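Local atomic coordinates of DNA ligase (Archaeoglobus fulgidus, PDB entry 3GDE), a protein that probably seals nicks in double-stranded DNA during replication, recombination and repair, using ATP and a magnesium cofactor to join 3'-hydroxyl and 5'-phosphate ends. Residues S256-H261 and G300-V305; S291-V296 and L361-N366; A337-I342 and E369-A374. All coordinates share one frame; numbering follows the deposited sequence.

Interaction 1. Residues S256-H261 and G300-V305; sequences SRVQVH and GEVIAV
An antiparallel strand pair in the adenylation domain joins 256-261 to 300-305 and sets Arg257 opposite Glu301, both predicted ATP-binding residues, in a non-hydrogen-bonded pair. On either side of it lies a hydrogen-bonded pair, each held by two N-H...O bonds: Ser256 N reaches Val302 O at 2.9 Å and Val302 N returns to Ser256 O, while Val258 N meets Gly300 O at 2.9 Å and Gly300 N returns to Val258 O. The strands are strongly twisted, 129° between segment directions, and pairing runs on from Val260 to Leu298. Glu301 bends at chi2 (82°), folding its carboxylate back over the neighbouring strand: OE1 lies 3.3 Å from Arg257 N, at too poor an angle for a hydrogen bond, and OE2 3.9 Å from Arg257 CB. The face carrying Arg257 and Glu301 is probably part of the nucleotide pocket, as in other ATP-dependent ligases. The acidic and the basic side chain cross at about a right angle, Arg257 NE staying 5.3 Å from Glu301 OE2; the guanidinium instead makes a salt bridge with Asp299 and a hydrogen bond with Met229 O. A leucine at Glu301 has no carboxylate, and the site would probably lose one of the negative charges set near the guanidinium. On the other face Val258 CG2 packs 3.6 Å from Val302 CG2, beneath Val316 and Phe320 of helix 313-321.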
ATOM      1  N   SER A 256      12.778   9.058   4.612  1.00 26.75           N
ATOM      2  CA  SER A 256      11.917   8.078   3.964  1.00 26.61           C
ATOM      3  C   SER A 256      12.714   6.892   3.459  1.00 26.10           C
ATOM      4  O   SER A 256      13.674   7.052   2.726  1.00 25.89           O
ATOM      5  CB  SER A 256      11.130   8.701   2.820  1.00 26.20           C
ATOM      6  OG  SER A 256      10.401   9.816   3.278  1.00 28.90           O
ATOM      7  N   ARG A 257      12.283   5.699   3.845  1.00 25.97           N
ATOM      8  CA  ARG A 257      12.925   4.486   3.393  1.00 26.12           C
ATOM      9  C   ARG A 257      12.732   4.254   1.884  1.00 26.40           C
ATOM     10  O   ARG A 257      11.659   4.501   1.324  1.00 26.89           O
ATOM     11  CB  ARG A 257      12.431   3.300   4.195  1.00 25.49           C
ATOM     12  CG  ARG A 257      13.383   2.138   4.130  1.00 26.32           C
ATOM     13  CD  ARG A 257      13.117   1.145   5.218  1.00 24.46           C
ATOM     14  NE  ARG A 257      13.796  -0.108   4.946  1.00 21.53           N
ATOM     15  CZ  ARG A 257      13.594  -1.226   5.634  1.00 21.96           C
ATOM     16  NH1 ARG A 257      12.721  -1.243   6.644  1.00 19.15           N
ATOM     17  NH2 ARG A 257      14.254  -2.329   5.305  1.00 19.50           N
ATOM     18  N   VAL A 258      13.798   3.821   1.233  1.00 26.32           N
ATOM     19  CA  VAL A 258      13.765   3.500  -0.183  1.00 26.50           C
ATOM     20  C   VAL A 258      14.564   2.238  -0.476  1.00 26.71           C
ATOM     21  O   VAL A 258      15.377   1.767   0.347  1.00 26.28           O
ATOM     22  CB  VAL A 258      14.308   4.651  -1.096  1.00 26.22           C
ATOM     23  CG1 VAL A 258      13.461   5.894  -0.967  1.00 25.79           C
ATOM     24  CG2 VAL A 258      15.793   4.928  -0.831  1.00 26.04           C
ATOM     25  N   GLN A 259      14.315   1.700  -1.661  1.00 26.80           N
ATOM     26  CA  GLN A 259      15.056   0.560  -2.156  1.00 27.18           C
ATOM     27  C   GLN A 259      15.557   0.893  -3.567  1.00 27.40           C
ATOM     28  O   GLN A 259      14.785   1.271  -4.446  1.00 27.20           O
ATOM     29  CB  GLN A 259      14.157  -0.670  -2.135  1.00 26.92           C
ATOM     30  CG  GLN A 259      14.855  -1.958  -2.434  1.00 26.96           C
ATOM     31  CD  GLN A 259      13.902  -3.115  -2.410  1.00 26.03           C
ATOM     32  OE1 GLN A 259      13.357  -3.499  -3.442  1.00 26.77           O
ATOM     33  NE2 GLN A 259      13.662  -3.658  -1.224  1.00 25.26           N
ATOM     34  N   VAL A 260      16.861   0.769  -3.759  1.00 28.48           N
ATOM     35  CA  VAL A 260      17.523   1.227  -4.980  1.00 29.21           C
ATOM     36  C   VAL A 260      18.041   0.036  -5.781  1.00 29.87           C
ATOM     37  O   VAL A 260      18.766  -0.812  -5.250  1.00 29.83           O
ATOM     38  CB  VAL A 260      18.672   2.220  -4.642  1.00 29.25           C
ATOM     39  CG1 VAL A 260      19.559   2.489  -5.862  1.00 29.92           C
ATOM     40  CG2 VAL A 260      18.093   3.523  -4.089  1.00 29.04           C
ATOM     41  N   HIS A 261      17.645  -0.018  -7.054  1.00 30.64           N
ATOM     42  CA  HIS A 261      18.006  -1.109  -7.955  1.00 31.87           C
ATOM     43  C   HIS A 261      18.883  -0.595  -9.108  1.00 33.20           C
ATOM     44  O   HIS A 261      18.512   0.364  -9.793  1.00 33.10           O
ATOM     45  CB  HIS A 261      16.743  -1.749  -8.536  1.00 31.53           C
ATOM     46  CG  HIS A 261      15.862  -2.403  -7.521  1.00 29.96           C
ATOM     47  ND1 HIS A 261      15.694  -3.769  -7.455  1.00 29.17           N
ATOM     48  CD2 HIS A 261      15.083  -1.880  -6.546  1.00 28.16           C
ATOM     49  CE1 HIS A 261      14.855  -4.062  -6.478  1.00 28.57           C
ATOM     50  NE2 HIS A 261      14.470  -2.933  -5.910  1.00 28.61           N
ATOM     51  N   GLY A 300      17.945   1.693   1.857  1.00 30.63           N
ATOM     52  CA  GLY A 300      18.421   2.967   2.368  1.00 31.05           C
ATOM     53  C   GLY A 300      17.383   3.926   2.932  1.00 31.49           C
ATOM     54  O   GLY A 300      16.180   3.685   2.886  1.00 30.89           O
ATOM     55  N   GLU A 301      17.880   5.031   3.472  1.00 32.03           N
ATOM     56  CA  GLU A 301      17.037   6.116   3.917  1.00 32.70           C
ATOM     57  C   GLU A 301      17.389   7.383   3.146  1.00 32.59           C
ATOM     58  O   GLU A 301      18.561   7.772   3.061  1.00 32.21           O
ATOM     59  CB  GLU A 301      17.225   6.329   5.416  1.00 33.02           C
ATOM     60  CG  GLU A 301      16.033   6.944   6.105  1.00 34.81           C
ATOM     61  CD  GLU A 301      14.948   5.942   6.469  1.00 37.11           C
ATOM     62  OE1 GLU A 301      13.802   6.390   6.695  1.00 41.27           O
ATOM     63  OE2 GLU A 301      15.215   4.727   6.551  1.00 36.71           O
ATOM     64  N   VAL A 302      16.375   8.013   2.565  1.00 32.59           N
ATOM     65  CA  VAL A 302      16.554   9.319   1.929  1.00 32.66           C
ATOM     66  C   VAL A 302      16.151  10.416   2.922  1.00 33.21           C
ATOM     67  O   VAL A 302      15.061  10.370   3.512  1.00 32.63           O
ATOM     68  CB  VAL A 302      15.753   9.423   0.611  1.00 32.42           C
ATOM     69  CG1 VAL A 302      15.773  10.838   0.067  1.00 32.31           C
ATOM     70  CG2 VAL A 302      16.336   8.482  -0.417  1.00 33.07           C
ATOM     71  N   ILE A 303      17.040  11.385   3.126  1.00 33.73           N
ATOM     72  CA  ILE A 303      16.747  12.489   4.032  1.00 34.98           C
ATOM     73  C   ILE A 303      16.828  13.828   3.308  1.00 35.98           C
ATOM     74  O   ILE A 303      17.612  13.994   2.368  1.00 36.36           O
ATOM     75  CB  ILE A 303      17.640  12.482   5.320  1.00 34.96           C
ATOM     76  CG1 ILE A 303      19.111  12.763   4.979  1.00 34.89           C
ATOM     77  CG2 ILE A 303      17.466  11.178   6.108  1.00 34.44           C
ATOM     78  CD1 ILE A 303      20.052  12.747   6.167  1.00 35.20           C
ATOM     79  N   ALA A 304      16.000  14.772   3.736  1.00 37.00           N
ATOM     80  CA  ALA A 304      16.040  16.119   3.193  1.00 38.16           C
ATOM     81  C   ALA A 304      17.045  16.929   3.997  1.00 39.33           C
ATOM     82  O   ALA A 304      17.033  16.889   5.223  1.00 39.28           O
ATOM     83  CB  ALA A 304      14.663  16.757   3.239  1.00 37.80           C
ATOM     84  N   VAL A 305      17.936  17.632   3.300  1.00 41.07           N
ATOM     85  CA  VAL A 305      18.919  18.518   3.941  1.00 42.57           C
ATOM     86  C   VAL A 305      18.863  19.921   3.327  1.00 43.77           C
ATOM     87  O   VAL A 305      18.468  20.085   2.175  1.00 44.14           O
ATOM     88  CB  VAL A 305      20.367  17.949   3.890  1.00 42.53           C
ATOM     89  CG1 VAL A 305      20.450  16.615   4.624  1.00 41.90           C
ATOM     90  CG2 VAL A 305      20.853  17.804   2.459  1.00 42.46           C
TER

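Interaction 2. Residues S291-V296 and L361-N366; sequences SVKPGV and LESAVN
Ser363, in segment 361-366, meets Lys293 through a water: the water lies 2.8 Å from Lys293 NZ, which donates to it, and 2.8 Å from Ser363 OG. Lys293 gets there by leaving the backbone with CG anti to N (chi1 -177°) and then curling at its next three torsions, which lays CE 3.8 Å from the methyl CB of Ala364. That same methyl is approached by Val296 CG1. The carbonyl of Ala364 takes the backbone N-H of Lys293 in a straight bond, with Lys293 N 2.7 Å from Ala364 O. Val365 stands opposite Val292 in a single backbone bridge; their side chains touch lightly, and Val365 also leans on Ile371 and Leu373 of the adjoining strand. Asn366 closes the bridge with its N 2.8 Å from Ser291 O, an N-H...O angle of 167°, while Ser291 CB rests 3.3 Å from Asn366 O; the Ser291 hydroxyl turns to Ser368. A second water donates to Ser291 O and, weakly, to Ala364 O. Because main-chain bonds tie the chain after helix 282-291 to 361-366 within the adenylation domain, the join probably depends little on side-chain identity.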
ATOM      1  N   SER A 291      28.262   6.946  -7.703  1.00 40.48           N
ATOM      2  CA  SER A 291      28.788   6.496  -6.408  1.00 40.05           C
ATOM      3  C   SER A 291      28.618   5.010  -6.103  1.00 39.76           C
ATOM      4  O   SER A 291      29.326   4.473  -5.242  1.00 39.46           O
ATOM      5  CB  SER A 291      28.217   7.336  -5.265  1.00 40.05           C
ATOM      6  OG  SER A 291      28.463   8.722  -5.476  1.00 41.19           O
ATOM      7  N   VAL A 292      27.679   4.340  -6.770  1.00 39.42           N
ATOM      8  CA  VAL A 292      27.466   2.929  -6.439  1.00 39.22           C
ATOM      9  C   VAL A 292      27.862   1.936  -7.539  1.00 39.14           C
ATOM     10  O   VAL A 292      27.740   2.208  -8.738  1.00 38.88           O
ATOM     11  CB  VAL A 292      26.055   2.630  -5.788  1.00 39.34           C
ATOM     12  CG1 VAL A 292      25.553   3.810  -4.924  1.00 38.23           C
ATOM     13  CG2 VAL A 292      25.025   2.245  -6.811  1.00 39.99           C
ATOM     14  N   LYS A 293      28.382   0.800  -7.093  1.00 39.09           N
ATOM     15  CA  LYS A 293      28.791  -0.295  -7.949  1.00 39.66           C
ATOM     16  C   LYS A 293      27.554  -0.955  -8.584  1.00 39.25           C
ATOM     17  O   LYS A 293      26.606  -1.292  -7.875  1.00 39.52           O
ATOM     18  CB  LYS A 293      29.603  -1.277  -7.101  1.00 40.14           C
ATOM     19  CG  LYS A 293      30.199  -2.477  -7.811  1.00 42.64           C
ATOM     20  CD  LYS A 293      29.490  -3.784  -7.402  1.00 45.52           C
ATOM     21  CE  LYS A 293      29.653  -4.117  -5.906  1.00 47.62           C
ATOM     22  NZ  LYS A 293      31.058  -4.441  -5.462  1.00 48.56           N
ATOM     23  N   PRO A 294      27.544  -1.096  -9.927  1.00 38.66           N
ATOM     24  CA  PRO A 294      26.401  -1.662 -10.658  1.00 37.88           C
ATOM     25  C   PRO A 294      26.131  -3.115 -10.278  1.00 36.88           C
ATOM     26  O   PRO A 294      27.048  -3.822  -9.873  1.00 37.12           O
ATOM     27  CB  PRO A 294      26.845  -1.579 -12.121  1.00 37.95           C
ATOM     28  CG  PRO A 294      27.925  -0.537 -12.141  1.00 38.44           C
ATOM     29  CD  PRO A 294      28.631  -0.700 -10.842  1.00 38.68           C
ATOM     30  N   GLY A 295      24.881  -3.544 -10.403  1.00 35.79           N
ATOM     31  CA  GLY A 295      24.499  -4.933 -10.106  1.00 34.50           C
ATOM     32  C   GLY A 295      24.048  -5.159  -8.673  1.00 33.37           C
ATOM     33  O   GLY A 295      24.238  -6.244  -8.124  1.00 33.12           O
ATOM     34  N   VAL A 296      23.460  -4.129  -8.064  1.00 32.48           N
ATOM     35  CA  VAL A 296      23.020  -4.204  -6.667  1.00 31.94           C
ATOM     36  C   VAL A 296      21.562  -3.797  -6.448  1.00 31.38           C
ATOM     37  O   VAL A 296      20.939  -3.117  -7.283  1.00 31.17           O
ATOM     38  CB  VAL A 296      23.941  -3.392  -5.681  1.00 31.80           C
ATOM     39  CG1 VAL A 296      25.381  -3.871  -5.741  1.00 31.95           C
ATOM     40  CG2 VAL A 296      23.863  -1.901  -5.953  1.00 31.58           C
ATOM     41  N   LEU A 361      27.902  -4.343   1.333  1.00 38.61           N
ATOM     42  CA  LEU A 361      27.434  -2.965   1.211  1.00 38.95           C
ATOM     43  C   LEU A 361      28.598  -1.968   1.169  1.00 39.73           C
ATOM     44  O   LEU A 361      28.607  -1.050   0.349  1.00 39.17           O
ATOM     45  CB  LEU A 361      26.478  -2.619   2.358  1.00 38.66           C
ATOM     46  CG  LEU A 361      25.962  -1.176   2.414  1.00 38.41           C
ATOM     47  CD1 LEU A 361      24.982  -0.886   1.280  1.00 37.29           C
ATOM     48  CD2 LEU A 361      25.341  -0.873   3.769  1.00 38.29           C
ATOM     49  N   GLU A 362      29.572  -2.156   2.058  1.00 40.94           N
ATOM     50  CA  GLU A 362      30.709  -1.234   2.160  1.00 42.75           C
ATOM     51  C   GLU A 362      31.507  -1.146   0.861  1.00 43.08           C
ATOM     52  O   GLU A 362      31.829  -0.047   0.400  1.00 43.42           O
ATOM     53  CB  GLU A 362      31.609  -1.606   3.342  1.00 42.58           C
ATOM     54  CG  GLU A 362      30.991  -1.294   4.702  1.00 43.34           C
ATOM     55  CD  GLU A 362      31.774  -1.887   5.866  1.00 44.50           C
ATOM     56  OE1 GLU A 362      31.245  -1.879   7.002  1.00 46.78           O
ATOM     57  OE2 GLU A 362      32.914  -2.364   5.651  1.00 47.70           O
ATOM     58  N   SER A 363      31.788  -2.293   0.247  1.00 43.74           N
ATOM     59  CA  SER A 363      32.547  -2.298  -1.002  1.00 44.57           C
ATOM     60  C   SER A 363      31.715  -1.903  -2.236  1.00 45.07           C
ATOM     61  O   SER A 363      32.276  -1.700  -3.314  1.00 45.25           O
ATOM     62  CB  SER A 363      33.265  -3.636  -1.208  1.00 44.52           C
ATOM     63  OG  SER A 363      32.401  -4.607  -1.753  1.00 45.44           O
ATOM     64  N   ALA A 364      30.395  -1.764  -2.065  1.00 45.42           N
ATOM     65  CA  ALA A 364      29.490  -1.461  -3.176  1.00 45.71           C
ATOM     66  C   ALA A 364      29.227   0.028  -3.334  1.00 46.20           C
ATOM     67  O   ALA A 364      28.955   0.514  -4.440  1.00 45.97           O
ATOM     68  CB  ALA A 364      28.183  -2.206  -3.014  1.00 45.83           C
ATOM     69  N   VAL A 365      29.292   0.758  -2.230  1.00 46.83           N
ATOM     70  CA  VAL A 365      29.137   2.203  -2.303  1.00 47.54           C
ATOM     71  C   VAL A 365      30.442   2.940  -2.011  1.00 48.00           C
ATOM     72  O   VAL A 365      31.197   2.591  -1.098  1.00 48.25           O
ATOM     73  CB  VAL A 365      27.891   2.748  -1.510  1.00 47.55           C
ATOM     74  CG1 VAL A 365      27.230   1.654  -0.697  1.00 47.79           C
ATOM     75  CG2 VAL A 365      28.232   3.978  -0.663  1.00 47.31           C
ATOM     76  N   ASN A 366      30.698   3.935  -2.845  1.00 48.52           N
ATOM     77  CA  ASN A 366      31.798   4.856  -2.679  1.00 49.18           C
ATOM     78  C   ASN A 366      31.187   6.159  -2.181  1.00 48.91           C
ATOM     79  O   ASN A 366      30.511   6.872  -2.931  1.00 48.51           O
ATOM     80  CB  ASN A 366      32.532   5.027  -4.022  1.00 49.66           C
ATOM     81  CG  ASN A 366      33.314   6.320  -4.102  1.00 51.63           C
ATOM     82  OD1 ASN A 366      34.409   6.435  -3.544  1.00 53.27           O
ATOM     83  ND2 ASN A 366      32.750   7.309  -4.803  1.00 53.32           N
TER
HETATM   84  O   HOH W   1      31.388   2.364  -5.941  1.00 54.13           O
HETATM   85  O   HOH W   2      29.953  -5.131  -3.000  1.00 63.36           O

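Interaction 3. Residues A337-I342 and E369-A374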
ATOM      1  N   ALA A 337      21.201  10.326   0.489  1.00 36.22           N
ATOM      2  CA  ALA A 337      20.804   8.947   0.740  1.00 35.36           C
ATOM      3  C   ALA A 337      21.818   8.255   1.634  1.00 34.68           C
ATOM      4  O   ALA A 337      23.023   8.404   1.443  1.00 34.58           O
ATOM      5  CB  ALA A 337      20.638   8.186  -0.573  1.00 35.17           C
ATOM      6  N   HIS A 338      21.307   7.518   2.617  1.00 33.81           N
ATOM      7  CA  HIS A 338      22.119   6.739   3.543  1.00 33.06           C
ATOM      8  C   HIS A 338      21.703   5.284   3.455  1.00 32.51           C
ATOM      9  O   HIS A 338      20.579   4.925   3.811  1.00 32.94           O
ATOM     10  CB  HIS A 338      21.959   7.247   4.975  1.00 32.96           C
ATOM     11  CG  HIS A 338      22.372   8.675   5.158  1.00 33.00           C
ATOM     12  ND1 HIS A 338      23.445   9.043   5.939  1.00 32.79           N
ATOM     13  CD2 HIS A 338      21.864   9.823   4.652  1.00 32.12           C
ATOM     14  CE1 HIS A 338      23.575  10.356   5.914  1.00 32.75           C
ATOM     15  NE2 HIS A 338      22.633  10.852   5.134  1.00 32.70           N
ATOM     16  N   PHE A 339      22.617   4.453   2.972  1.00 31.56           N
ATOM     17  CA  PHE A 339      22.355   3.045   2.784  1.00 30.87           C
ATOM     18  C   PHE A 339      22.789   2.234   3.995  1.00 30.38           C
ATOM     19  O   PHE A 339      23.815   2.527   4.606  1.00 30.09           O
ATOM     20  CB  PHE A 339      23.011   2.552   1.486  1.00 30.77           C
ATOM     21  CG  PHE A 339      22.432   3.187   0.254  1.00 30.86           C
ATOM     22  CD1 PHE A 339      21.148   2.854  -0.176  1.00 29.49           C
ATOM     23  CD2 PHE A 339      23.158   4.140  -0.470  1.00 31.20           C
ATOM     24  CE1 PHE A 339      20.599   3.454  -1.313  1.00 29.32           C
ATOM     25  CE2 PHE A 339      22.616   4.740  -1.620  1.00 29.78           C
ATOM     26  CZ  PHE A 339      21.331   4.394  -2.034  1.00 29.57           C
ATOM     27  N   PHE A 340      21.971   1.239   4.350  1.00 29.83           N
ATOM     28  CA  PHE A 340      22.215   0.399   5.524  1.00 29.29           C
ATOM     29  C   PHE A 340      22.139  -1.100   5.247  1.00 29.04           C
ATOM     30  O   PHE A 340      22.488  -1.902   6.104  1.00 28.96           O
ATOM     31  CB  PHE A 340      21.283   0.778   6.685  1.00 29.31           C
ATOM     32  CG  PHE A 340      19.805   0.698   6.363  1.00 29.62           C
ATOM     33  CD1 PHE A 340      19.123  -0.522   6.412  1.00 29.74           C
ATOM     34  CD2 PHE A 340      19.081   1.854   6.066  1.00 30.17           C
ATOM     35  CE1 PHE A 340      17.751  -0.598   6.141  1.00 29.07           C
ATOM     36  CE2 PHE A 340      17.704   1.785   5.781  1.00 29.84           C
ATOM     37  CZ  PHE A 340      17.043   0.550   5.823  1.00 29.19           C
ATOM     38  N   ASP A 341      21.668  -1.476   4.063  1.00 29.04           N
ATOM     39  CA  ASP A 341      21.623  -2.883   3.684  1.00 29.64           C
ATOM     40  C   ASP A 341      21.666  -3.134   2.173  1.00 29.45           C
ATOM     41  O   ASP A 341      21.487  -2.223   1.365  1.00 29.56           O
ATOM     42  CB  ASP A 341      20.410  -3.584   4.316  1.00 29.72           C
ATOM     43  CG  ASP A 341      20.759  -4.943   4.887  1.00 30.69           C
ATOM     44  OD1 ASP A 341      21.623  -5.643   4.312  1.00 32.08           O
ATOM     45  OD2 ASP A 341      20.174  -5.315   5.918  1.00 30.76           O
ATOM     46  N   ILE A 342      21.907  -4.389   1.820  1.00 29.52           N
ATOM     47  CA  ILE A 342      22.042  -4.824   0.433  1.00 29.67           C
ATOM     48  C   ILE A 342      21.357  -6.190   0.296  1.00 30.03           C
ATOM     49  O   ILE A 342      21.551  -7.079   1.128  1.00 29.39           O
ATOM     50  CB  ILE A 342      23.546  -4.846   0.001  1.00 29.89           C
ATOM     51  CG1 ILE A 342      23.717  -5.323  -1.453  1.00 29.05           C
ATOM     52  CG2 ILE A 342      24.412  -5.652   1.013  1.00 29.09           C
ATOM     53  CD1 ILE A 342      25.106  -5.077  -2.013  1.00 29.80           C
ATOM     54  N   GLU A 369      29.233  13.264  -1.129  1.00 50.15           N
ATOM     55  CA  GLU A 369      28.485  14.229  -0.322  1.00 50.25           C
ATOM     56  C   GLU A 369      26.998  13.875  -0.257  1.00 49.63           C
ATOM     57  O   GLU A 369      26.335  14.151   0.743  1.00 49.70           O
ATOM     58  CB  GLU A 369      28.695  15.673  -0.808  1.00 50.53           C
ATOM     59  CG  GLU A 369      28.095  15.993  -2.181  1.00 52.46           C
ATOM     60  CD  GLU A 369      27.607  17.436  -2.316  1.00 55.14           C
ATOM     61  OE1 GLU A 369      27.155  17.805  -3.432  1.00 56.26           O
ATOM     62  OE2 GLU A 369      27.662  18.195  -1.315  1.00 56.08           O
ATOM     63  N   LYS A 370      26.489  13.252  -1.318  1.00 48.87           N
ATOM     64  CA  LYS A 370      25.065  12.940  -1.419  1.00 48.07           C
ATOM     65  C   LYS A 370      24.713  11.461  -1.201  1.00 47.22           C
ATOM     66  O   LYS A 370      23.535  11.129  -1.075  1.00 47.25           O
ATOM     67  CB  LYS A 370      24.490  13.442  -2.749  1.00 48.21           C
ATOM     68  CG  LYS A 370      24.481  14.959  -2.905  1.00 49.05           C
ATOM     69  CD  LYS A 370      23.397  15.401  -3.894  1.00 51.58           C
ATOM     70  CE  LYS A 370      23.585  16.859  -4.309  1.00 52.89           C
ATOM     71  NZ  LYS A 370      22.549  17.316  -5.283  1.00 53.87           N
ATOM     72  N   ILE A 371      25.725  10.592  -1.160  1.00 46.17           N
ATOM     73  CA  ILE A 371      25.526   9.150  -0.923  1.00 45.41           C
ATOM     74  C   ILE A 371      26.410   8.676   0.230  1.00 45.08           C
ATOM     75  O   ILE A 371      27.639   8.713   0.138  1.00 45.03           O
ATOM     76  CB  ILE A 371      25.822   8.272  -2.200  1.00 45.41           C
ATOM     77  CG1 ILE A 371      24.918   8.644  -3.392  1.00 44.64           C
ATOM     78  CG2 ILE A 371      25.765   6.764  -1.880  1.00 44.75           C
ATOM     79  CD1 ILE A 371      23.403   8.495  -3.170  1.00 43.99           C
ATOM     80  N   LYS A 372      25.783   8.223   1.312  1.00 44.55           N
ATOM     81  CA  LYS A 372      26.518   7.788   2.494  1.00 44.05           C
ATOM     82  C   LYS A 372      26.163   6.369   2.900  1.00 43.59           C
ATOM     83  O   LYS A 372      25.112   5.853   2.527  1.00 43.24           O
ATOM     84  CB  LYS A 372      26.238   8.730   3.671  1.00 44.36           C
ATOM     85  CG  LYS A 372      26.118  10.207   3.306  1.00 45.06           C
ATOM     86  CD  LYS A 372      27.479  10.846   3.119  1.00 46.59           C
ATOM     87  CE  LYS A 372      28.023  11.408   4.419  1.00 47.90           C
ATOM     88  NZ  LYS A 372      29.006  12.500   4.140  1.00 49.25           N
ATOM     89  N   LEU A 373      27.060   5.749   3.659  1.00 43.32           N
ATOM     90  CA  LEU A 373      26.750   4.557   4.431  1.00 43.34           C
ATOM     91  C   LEU A 373      26.276   4.940   5.823  1.00 43.44           C
ATOM     92  O   LEU A 373      26.803   5.877   6.431  1.00 43.54           O
ATOM     93  CB  LEU A 373      27.982   3.666   4.568  1.00 43.43           C
ATOM     94  CG  LEU A 373      28.093   2.372   3.752  1.00 44.39           C
ATOM     95  CD1 LEU A 373      27.225   2.409   2.511  1.00 44.57           C
ATOM     96  CD2 LEU A 373      29.552   2.093   3.394  1.00 45.16           C
ATOM     97  N   ALA A 374      25.281   4.215   6.324  1.00 43.19           N
ATOM     98  CA  ALA A 374      24.909   4.316   7.723  1.00 43.17           C
ATOM     99  C   ALA A 374      26.122   3.935   8.569  1.00 43.27           C
ATOM    100  O   ALA A 374      26.769   2.912   8.328  1.00 43.12           O
ATOM    101  CB  ALA A 374      23.728   3.404   8.043  1.00 42.99           C
TER
HETATM  102  O   HOH W   3      25.219   8.010   7.733  1.00 39.22           O
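Phe339 and Ile371 make the close-packed face of this parallel strand pair. Ile371 CG2 comes up to the edge of the Phe339 ring, in its plane and 3.8 Å from CE2, and Ile371 CD1 reaches on to Ala337 CB, also at 3.8 Å. Standing anti to the backbone N, CG2 is set toward the ring, and a bend at chi2 (-60°) carries CD1 to Ala337. Leu373 touches this side more loosely, with CD1 4.3 Å from Phe339 CB, and is backed by Leu361. The face of His338 and Lys372 is more exposed. There the two side chains run side by side, Lys372 CG lying over one face of the imidazole, 4.0 Å from its centroid, in a CH-pi contact. A water in the ring plane joins His338 ND1, at 2.7 Å, to Leu373 O. The backbone bonds alternate between the strands: Lys372 N gives to Ala337 O at 2.8 Å, and Phe339 N to Lys372 O at 2.9 Å. Ala374 CB meets Phe340 CB just where Phe340 and Asp341 form a classic beta bulge against Asp299. Such a parallel pair, ending at a predicted ATP-binding phenylalanine, belongs to the adenylation domain of ATP-dependent ligases.

How the interactions relate
From the N terminus, interaction 1 comes first: strand 256-262 pairs with 296-306 and closes a loop that includes helix 282-291. Interaction 2 starts inside that loop, at 291-296, and ends beyond it at 361-366, so the two cross. Interaction 3, from 337-342 to 369-374, opens after interaction 1 has closed and crosses interaction 2 in turn. Strand 335-342 lies beside 296-306, where Glu301 N meets His338 O at 2.7 Å, a probable hydrogen bond, and the Phe340 ring packs against Arg257. Helix 354-364, which strand 371-379 follows in the chain, packs Leu361 against the Phe340-Asp341 backbone and so ties interactions 2 and 3 together.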